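Local coordinates for putative permease protein, ABC transporter (Porphyromonas gingivalis, PDB 3IS6) that is probably a transmembrane transporter component of the MacB/FtsX type, represented here by its MacB-like periplasmic core domain, at residues D35-I47 with S170-V184. Numbering follows the deposited sequence.
Sequences DFSQVSGGVAPAI and SLNNWIGNDRYIAYV
Val39 and Tyr180 form a single antiparallel hydrogen-bonded bridge: Val39 N donates to Tyr180 O (2.8 Å), and Tyr180 N returns a bond to Val39 O. The second chain carries an extra residue here, Arg179 and Tyr180 together standing opposite the single Val39, which makes a classic beta bulge. Beside it, the extended side chain of Gln38 brings NE2 to Asp178 O at 3.3 Å; the carbonyl oxygen lies almost in the amide plane, and the N-H meets one of its lone pairs. Where the backbones part, a water links Ser37 O to Ala182 N.

Past the bridge, Ser40, small and polar, fits a buried spot. With OG turned anti to its carbonyl carbon (chi1 -58°), the hydroxyl reaches across to Gly176 O, to which it donates at 2.7 Å. The turn from Ser40 to Val43 then presses two glycines against the 170-174 backbone, an approach that suits residues whose CA carries only hydrogens: Gly41 CA is 3.4 Å from Ser170 O. Gly42 N bonds to Asn173 O (2.9 Å), while Gly41 N donates to a second water, which also accepts from Asn173 ND2 and donates to Asn177 O. Gly41 CA lies over a face of the Tyr180 ring, 3.7 Å from its centroid, and Tyr180 OH and Ser170 OG share a 2.8 Å hydrogen bond. Trp174 likewise offers one face to Gly42 CA and Val43 CA, whereas Ala46 CB meets its edge at CZ2 (3.6 Å).

Within the MacB-like periplasmic core domain, the contact seats the start of helix 43-50 between the 173-179 loop and strand 181-186, where Ala44 CB touches Ala182 CB. Strand 181-186 runs between strands 14-23 and 54-70, Arg59 of the latter bonding to Gly41 O, and Met202 of helix 196-206 packs on Trp174, Ala46 and Ile47.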
ATOM      1  N   ASP A  35      25.440   0.623  -0.048  1.00 21.08           N
ATOM      2  CA  ASP A  35      25.293   1.933  -0.606  1.00 21.40           C
ATOM      3  C   ASP A  35      23.894   2.066  -1.225  1.00 20.92           C
ATOM      4  O   ASP A  35      23.647   1.483  -2.241  1.00 19.46           O
ATOM      5  CB  ASP A  35      26.367   2.059  -1.675  1.00 21.84           C
ATOM      6  CG  ASP A  35      26.441   3.393  -2.292  1.00 25.04           C
ATOM      7  OD1 ASP A  35      25.429   4.061  -2.430  1.00 26.64           O
ATOM      8  OD2 ASP A  35      27.548   3.784  -2.662  1.00 29.92           O
ATOM      9  N   PHE A  36      23.021   2.855  -0.607  1.00 21.17           N
ATOM     10  CA  PHE A  36      21.646   3.072  -1.033  1.00 21.70           C
ATOM     11  C   PHE A  36      21.386   4.529  -1.360  1.00 21.77           C
ATOM     12  O   PHE A  36      21.945   5.410  -0.772  1.00 21.93           O
ATOM     13  CB  PHE A  36      20.615   2.704   0.020  1.00 21.44           C
ATOM     14  CG  PHE A  36      20.800   1.381   0.662  1.00 24.06           C
ATOM     15  CD1 PHE A  36      21.540   0.398   0.090  1.00 23.42           C
ATOM     16  CD2 PHE A  36      20.191   1.118   1.872  1.00 26.08           C
ATOM     17  CE1 PHE A  36      21.674  -0.789   0.696  1.00 23.47           C
ATOM     18  CE2 PHE A  36      20.334  -0.060   2.468  1.00 26.23           C
ATOM     19  CZ  PHE A  36      21.078  -1.021   1.876  1.00 25.76           C
ATOM     20  N   SER A  37      20.523   4.754  -2.322  1.00 20.54           N
ATOM     21  CA  SER A  37      20.112   6.078  -2.674  1.00 21.41           C
ATOM     22  C   SER A  37      18.677   6.380  -2.283  1.00 20.52           C
ATOM     23  O   SER A  37      18.185   7.436  -2.549  1.00 19.59           O
ATOM     24  CB  SER A  37      20.290   6.278  -4.156  1.00 21.91           C
ATOM     25  OG  SER A  37      21.637   6.408  -4.466  1.00 25.70           O
ATOM     26  N   GLN A  38      18.059   5.407  -1.650  1.00 19.70           N
ATOM     27  CA  GLN A  38      16.682   5.477  -1.210  1.00 20.63           C
ATOM     28  C   GLN A  38      16.591   5.091   0.263  1.00 20.96           C
ATOM     29  O   GLN A  38      17.473   4.487   0.783  1.00 21.16           O
ATOM     30  CB  GLN A  38      15.788   4.621  -2.091  1.00 19.91           C
ATOM     31  CG  GLN A  38      15.778   5.071  -3.516  1.00 21.34           C
ATOM     32  CD  GLN A  38      14.757   4.393  -4.422  1.00 23.29           C
ATOM     33  OE1 GLN A  38      14.655   4.723  -5.560  1.00 25.92           O
ATOM     34  NE2 GLN A  38      14.020   3.469  -3.904  1.00 22.02           N
ATOM     35  N   VAL A  39      15.520   5.510   0.913  1.00 20.67           N
ATOM     36  CA  VAL A  39      15.326   5.353   2.329  1.00 19.73           C
ATOM     37  C   VAL A  39      13.924   4.846   2.666  1.00 20.47           C
ATOM     38  O   VAL A  39      13.052   4.790   1.839  1.00 19.25           O
ATOM     39  CB  VAL A  39      15.548   6.638   3.069  1.00 19.42           C
ATOM     40  CG1 VAL A  39      16.930   7.156   2.882  1.00 19.63           C
ATOM     41  CG2 VAL A  39      14.560   7.649   2.658  1.00 17.31           C
ATOM     42  N   SER A  40      13.766   4.488   3.925  1.00 20.26           N
ATOM     43  CA  SER A  40      12.509   4.101   4.526  1.00 20.62           C
ATOM     44  C   SER A  40      11.618   5.322   4.660  1.00 20.81           C
ATOM     45  O   SER A  40      12.085   6.412   4.661  1.00 21.05           O
ATOM     46  CB  SER A  40      12.747   3.476   5.900  1.00 20.79           C
ATOM     47  OG  SER A  40      13.583   2.356   5.852  1.00 23.62           O
ATOM     48  N   GLY A  41      10.327   5.115   4.794  1.00 20.58           N
ATOM     49  CA  GLY A  41       9.367   6.182   4.745  1.00 19.52           C
ATOM     50  C   GLY A  41       9.505   7.259   5.783  1.00 19.87           C
ATOM     51  O   GLY A  41       9.267   8.383   5.535  1.00 19.21           O
ATOM     52  N   GLY A  42       9.888   6.845   6.964  1.00 20.14           N
ATOM     53  CA  GLY A  42       9.961   7.682   8.128  1.00 20.17           C
ATOM     54  C   GLY A  42      10.970   8.782   8.129  1.00 20.39           C
ATOM     55  O   GLY A  42      10.832   9.711   8.840  1.00 20.72           O
ATOM     56  N   VAL A  43      12.021   8.616   7.354  1.00 21.26           N
ATOM     57  CA  VAL A  43      13.164   9.491   7.414  1.00 21.58           C
ATOM     58  C   VAL A  43      12.952  10.929   7.030  1.00 21.61           C
ATOM     59  O   VAL A  43      13.320  11.787   7.769  1.00 21.28           O
ATOM     60  CB  VAL A  43      14.266   8.956   6.533  1.00 21.09           C
ATOM     61  CG1 VAL A  43      15.427   9.818   6.591  1.00 21.62           C
ATOM     62  CG2 VAL A  43      14.604   7.603   6.910  1.00 22.39           C
ATOM     63  N   ALA A  44      12.328  11.208   5.901  1.00 20.94           N
ATOM     64  CA  ALA A  44      12.236  12.594   5.490  1.00 21.69           C
ATOM     65  C   ALA A  44      11.488  13.508   6.455  1.00 21.39           C
ATOM     66  O   ALA A  44      11.960  14.533   6.768  1.00 21.59           O
ATOM     67  CB  ALA A  44      11.626  12.697   4.146  1.00 20.67           C
ATOM     68  N   PRO A  45      10.329  13.114   6.933  1.00 21.64           N
ATOM     69  CA  PRO A  45       9.590  13.975   7.848  1.00 21.14           C
ATOM     70  C   PRO A  45      10.358  14.220   9.119  1.00 21.11           C
ATOM     71  O   PRO A  45      10.324  15.293   9.615  1.00 20.29           O
ATOM     72  CB  PRO A  45       8.329  13.187   8.131  1.00 21.73           C
ATOM     73  CG  PRO A  45       8.407  11.972   7.378  1.00 22.28           C
ATOM     74  CD  PRO A  45       9.489  12.040   6.412  1.00 21.25           C
ATOM     75  N   ALA A  46      11.041  13.216   9.617  1.00 20.46           N
ATOM     76  CA  ALA A  46      11.828  13.349  10.806  1.00 20.84           C
ATOM     77  C   ALA A  46      12.961  14.335  10.632  1.00 20.98           C
ATOM     78  O   ALA A  46      13.278  15.067  11.519  1.00 21.16           O
ATOM     79  CB  ALA A  46      12.317  12.059  11.236  1.00 20.65           C
ATOM     80  N   ILE A  47      13.572  14.359   9.470  1.00 21.18           N
ATOM     81  CA  ILE A  47      14.642  15.284   9.233  1.00 21.29           C
ATOM     82  C   ILE A  47      14.162  16.718   9.293  1.00 21.85           C
ATOM     83  O   ILE A  47      14.796  17.537   9.886  1.00 20.22           O
ATOM     84  CB  ILE A  47      15.330  15.003   7.904  1.00 21.21           C
ATOM     85  CG1 ILE A  47      16.171  13.764   8.020  1.00 20.73           C
ATOM     86  CG2 ILE A  47      16.201  16.109   7.522  1.00 22.55           C
ATOM     87  CD1 ILE A  47      16.649  13.283   6.754  1.00 20.61           C
ATOM     88  N   SER A 170       4.199   1.938   6.261  1.00 16.15           N
ATOM     89  CA  SER A 170       5.298   2.280   5.377  1.00 15.85           C
ATOM     90  C   SER A 170       5.816   3.682   5.598  1.00 15.46           C
ATOM     91  O   SER A 170       6.986   3.901   5.658  1.00 15.05           O
ATOM     92  CB  SER A 170       4.879   2.108   3.944  1.00 15.71           C
ATOM     93  OG  SER A 170       5.974   2.163   3.091  1.00 16.38           O
ATOM     94  N   LEU A 171       4.898   4.616   5.729  1.00 15.05           N
ATOM     95  CA  LEU A 171       5.220   6.003   5.896  1.00 15.24           C
ATOM     96  C   LEU A 171       6.003   6.252   7.169  1.00 15.50           C
ATOM     97  O   LEU A 171       6.746   7.181   7.246  1.00 15.56           O
ATOM     98  CB  LEU A 171       3.977   6.876   5.822  1.00 14.58           C
ATOM     99  CG  LEU A 171       3.253   6.919   4.484  1.00 15.01           C
ATOM    100  CD1 LEU A 171       2.041   7.729   4.542  1.00 14.27           C
ATOM    101  CD2 LEU A 171       4.112   7.423   3.428  1.00 12.65           C
ATOM    102  N   ASN A 172       5.785   5.428   8.171  1.00 15.14           N
ATOM    103  CA  ASN A 172       6.410   5.606   9.453  1.00 15.66           C
ATOM    104  C   ASN A 172       7.567   4.680   9.710  1.00 14.74           C
ATOM    105  O   ASN A 172       8.135   4.705  10.749  1.00 15.10           O
ATOM    106  CB  ASN A 172       5.377   5.422  10.549  1.00 15.93           C
ATOM    107  CG  ASN A 172       4.383   6.533  10.595  1.00 19.77           C
ATOM    108  OD1 ASN A 172       3.203   6.309  10.802  1.00 22.06           O
ATOM    109  ND2 ASN A 172       4.843   7.738  10.398  1.00 22.45           N
ATOM    110  N   ASN A 173       7.878   3.843   8.755  1.00 14.32           N
ATOM    111  CA  ASN A 173       8.907   2.850   8.882  1.00 13.54           C
ATOM    112  C   ASN A 173      10.339   3.386   8.863  1.00 13.05           C
ATOM    113  O   ASN A 173      10.625   4.345   8.212  1.00 12.67           O
ATOM    114  CB  ASN A 173       8.695   1.814   7.814  1.00 13.68           C
ATOM    115  CG  ASN A 173       9.665   0.704   7.883  1.00 13.17           C
ATOM    116  OD1 ASN A 173       9.851   0.107   8.896  1.00 10.53           O
ATOM    117  ND2 ASN A 173      10.283   0.424   6.793  1.00 12.73           N
ATOM    118  N   TRP A 174      11.201   2.753   9.641  1.00 12.43           N
ATOM    119  CA  TRP A 174      12.620   3.019   9.652  1.00 12.19           C
ATOM    120  C   TRP A 174      13.477   1.805   9.295  1.00 11.66           C
ATOM    121  O   TRP A 174      14.647   1.914   9.153  1.00 11.58           O
ATOM    122  CB  TRP A 174      13.055   3.619  10.983  1.00 11.76           C
ATOM    123  CG  TRP A 174      12.580   5.008  11.201  1.00 11.42           C
ATOM    124  CD1 TRP A 174      11.351   5.384  11.535  1.00 11.78           C
ATOM    125  CD2 TRP A 174      13.345   6.197  11.103  1.00 11.20           C
ATOM    126  NE1 TRP A 174      11.280   6.721  11.652  1.00 11.14           N
ATOM    127  CE2 TRP A 174      12.501   7.249  11.384  1.00 10.57           C
ATOM    128  CE3 TRP A 174      14.672   6.473  10.803  1.00 10.36           C
ATOM    129  CZ2 TRP A 174      12.924   8.544  11.374  1.00 12.03           C
ATOM    130  CZ3 TRP A 174      15.083   7.749  10.793  1.00 11.00           C
ATOM    131  CH2 TRP A 174      14.225   8.774  11.084  1.00 11.44           C
ATOM    132  N   ILE A 175      12.870   0.657   9.157  1.00 11.86           N
ATOM    133  CA  ILE A 175      13.618  -0.529   8.868  1.00 12.63           C
ATOM    134  C   ILE A 175      13.236  -1.173   7.546  1.00 12.70           C
ATOM    135  O   ILE A 175      12.196  -1.736   7.398  1.00 12.56           O
ATOM    136  CB  ILE A 175      13.435  -1.531  10.019  1.00 12.68           C
ATOM    137  CG1 ILE A 175      14.173  -1.029  11.250  1.00 13.81           C
ATOM    138  CG2 ILE A 175      13.957  -2.841   9.670  1.00 14.10           C
ATOM    139  CD1 ILE A 175      13.798  -1.706  12.508  1.00 15.59           C
ATOM    140  N   GLY A 176      14.121  -1.073   6.587  1.00 13.08           N
ATOM    141  CA  GLY A 176      13.899  -1.695   5.313  1.00 14.12           C
ATOM    142  C   GLY A 176      12.877  -1.009   4.454  1.00 14.78           C
ATOM    143  O   GLY A 176      12.519   0.114   4.705  1.00 14.11           O
ATOM    144  N   ASN A 177      12.428  -1.708   3.424  1.00 15.08           N
ATOM    145  CA  ASN A 177      11.461  -1.141   2.515  1.00 16.48           C
ATOM    146  C   ASN A 177      11.963   0.215   2.068  1.00 15.95           C
ATOM    147  O   ASN A 177      11.264   1.172   2.190  1.00 16.22           O
ATOM    148  CB  ASN A 177      10.111  -1.033   3.179  1.00 16.52           C
ATOM    149  CG  ASN A 177       8.983  -0.708   2.208  1.00 20.18           C
ATOM    150  OD1 ASN A 177       8.906  -1.249   1.124  1.00 19.94           O
ATOM    151  ND2 ASN A 177       8.090   0.174   2.628  1.00 21.45           N
ATOM    152  N   ASP A 178      13.206   0.265   1.588  1.00 15.91           N
ATOM    153  CA  ASP A 178      13.883   1.508   1.271  1.00 15.31           C
ATOM    154  C   ASP A 178      13.435   1.970  -0.102  1.00 14.03           C
ATOM    155  O   ASP A 178      14.195   1.982  -1.005  1.00 13.75           O
ATOM    156  CB  ASP A 178      15.399   1.294   1.192  1.00 16.61           C
ATOM    157  CG  ASP A 178      15.963   0.519   2.359  1.00 20.33           C
ATOM    158  OD1 ASP A 178      16.044   1.077   3.436  1.00 24.12           O
ATOM    159  OD2 ASP A 178      16.366  -0.635   2.195  1.00 22.28           O
ATOM    160  N   ARG A 179      12.173   2.306  -0.246  1.00 12.69           N
ATOM    161  CA  ARG A 179      11.619   2.664  -1.524  1.00 11.64           C
ATOM    162  C   ARG A 179      11.368   4.150  -1.761  1.00 10.90           C
ATOM    163  O   ARG A 179      10.856   4.491  -2.773  1.00 10.41           O
ATOM    164  CB  ARG A 179      10.334   1.887  -1.760  1.00 11.98           C
ATOM    165  CG  ARG A 179       9.183   2.310  -0.901  1.00 12.02           C
ATOM    166  CD  ARG A 179       7.938   1.579  -1.285  1.00 14.37           C
ATOM    167  NE  ARG A 179       7.467   2.007  -2.565  1.00 13.81           N
ATOM    168  CZ  ARG A 179       6.616   1.361  -3.321  1.00 15.01           C
ATOM    169  NH1 ARG A 179       6.100   0.233  -2.931  1.00 14.91           N
ATOM    170  NH2 ARG A 179       6.281   1.860  -4.472  1.00 14.05           N
ATOM    171  N   TYR A 180      11.733   4.999  -0.815  1.00 10.02           N
ATOM    172  CA  TYR A 180      11.487   6.425  -0.887  1.00  9.42           C
ATOM    173  C   TYR A 180      12.756   7.234  -1.174  1.00  9.07           C
ATOM    174  O   TYR A 180      13.793   6.917  -0.719  1.00  9.00           O
ATOM    175  CB  TYR A 180      10.902   6.949   0.423  1.00  8.81           C
ATOM    176  CG  TYR A 180       9.584   6.365   0.845  1.00  8.23           C
ATOM    177  CD1 TYR A 180       8.426   7.029   0.644  1.00  7.05           C
ATOM    178  CD2 TYR A 180       9.520   5.146   1.463  1.00 10.93           C
ATOM    179  CE1 TYR A 180       7.222   6.486   1.012  1.00  9.10           C
ATOM    180  CE2 TYR A 180       8.340   4.604   1.838  1.00 11.10           C
ATOM    181  CZ  TYR A 180       7.194   5.278   1.613  1.00 11.30           C
ATOM    182  OH  TYR A 180       6.026   4.735   1.987  1.00 11.30           O
ATOM    183  N   ILE A 181      12.627   8.305  -1.905  1.00  8.54           N
ATOM    184  CA  ILE A 181      13.714   9.208  -2.082  1.00  8.89           C
ATOM    185  C   ILE A 181      13.421  10.408  -1.213  1.00  9.35           C
ATOM    186  O   ILE A 181      12.364  10.949  -1.252  1.00  6.84           O
ATOM    187  CB  ILE A 181      13.849   9.680  -3.496  1.00  8.30           C
ATOM    188  CG1 ILE A 181      14.027   8.524  -4.459  1.00  8.42           C
ATOM    189  CG2 ILE A 181      14.988  10.583  -3.608  1.00  8.13           C
ATOM    190  CD1 ILE A 181      14.012   8.924  -5.819  1.00  6.37           C
ATOM    191  N   ALA A 182      14.384  10.799  -0.421  1.00 10.18           N
ATOM    192  CA  ALA A 182      14.194  11.904   0.468  1.00 11.56           C
ATOM    193  C   ALA A 182      15.046  13.063   0.030  1.00 12.56           C
ATOM    194  O   ALA A 182      16.223  12.957  -0.024  1.00 13.54           O
ATOM    195  CB  ALA A 182      14.554  11.510   1.820  1.00 12.30           C
ATOM    196  N   TYR A 183      14.399  14.163  -0.268  1.00 12.36           N
ATOM    197  CA  TYR A 183      15.034  15.356  -0.712  1.00 12.25           C
ATOM    198  C   TYR A 183      15.039  16.364   0.413  1.00 12.70           C
ATOM    199  O   TYR A 183      14.058  16.569   1.052  1.00 11.16           O
ATOM    200  CB  TYR A 183      14.308  15.942  -1.889  1.00 11.52           C
ATOM    201  CG  TYR A 183      14.191  15.062  -3.117  1.00 12.92           C
ATOM    202  CD1 TYR A 183      15.193  14.993  -4.043  1.00 11.29           C
ATOM    203  CD2 TYR A 183      13.069  14.298  -3.342  1.00 10.23           C
ATOM    204  CE1 TYR A 183      15.075  14.229  -5.135  1.00  9.67           C
ATOM    205  CE2 TYR A 183      12.959  13.516  -4.437  1.00  8.34           C
ATOM    206  CZ  TYR A 183      13.957  13.489  -5.337  1.00  8.88           C
ATOM    207  OH  TYR A 183      13.834  12.715  -6.430  1.00  8.92           O
ATOM    208  N   VAL A 184      16.178  16.970   0.628  1.00 13.44           N
ATOM    209  CA  VAL A 184      16.366  17.919   1.684  1.00 14.77           C
ATOM    210  C   VAL A 184      16.964  19.216   1.175  1.00 15.93           C
ATOM    211  O   VAL A 184      17.997  19.199   0.578  1.00 16.83           O
ATOM    212  CB  VAL A 184      17.330  17.344   2.685  1.00 15.39           C
ATOM    213  CG1 VAL A 184      17.519  18.226   3.810  1.00 15.12           C
ATOM    214  CG2 VAL A 184      16.904  16.043   3.140  1.00 16.21           C
TER
HETATM  215  O   HOH W   1      17.000   9.162  -0.703  1.00 14.64           O
HETATM  216  O   HOH W   2       9.615   2.149   4.411  1.00 22.69           O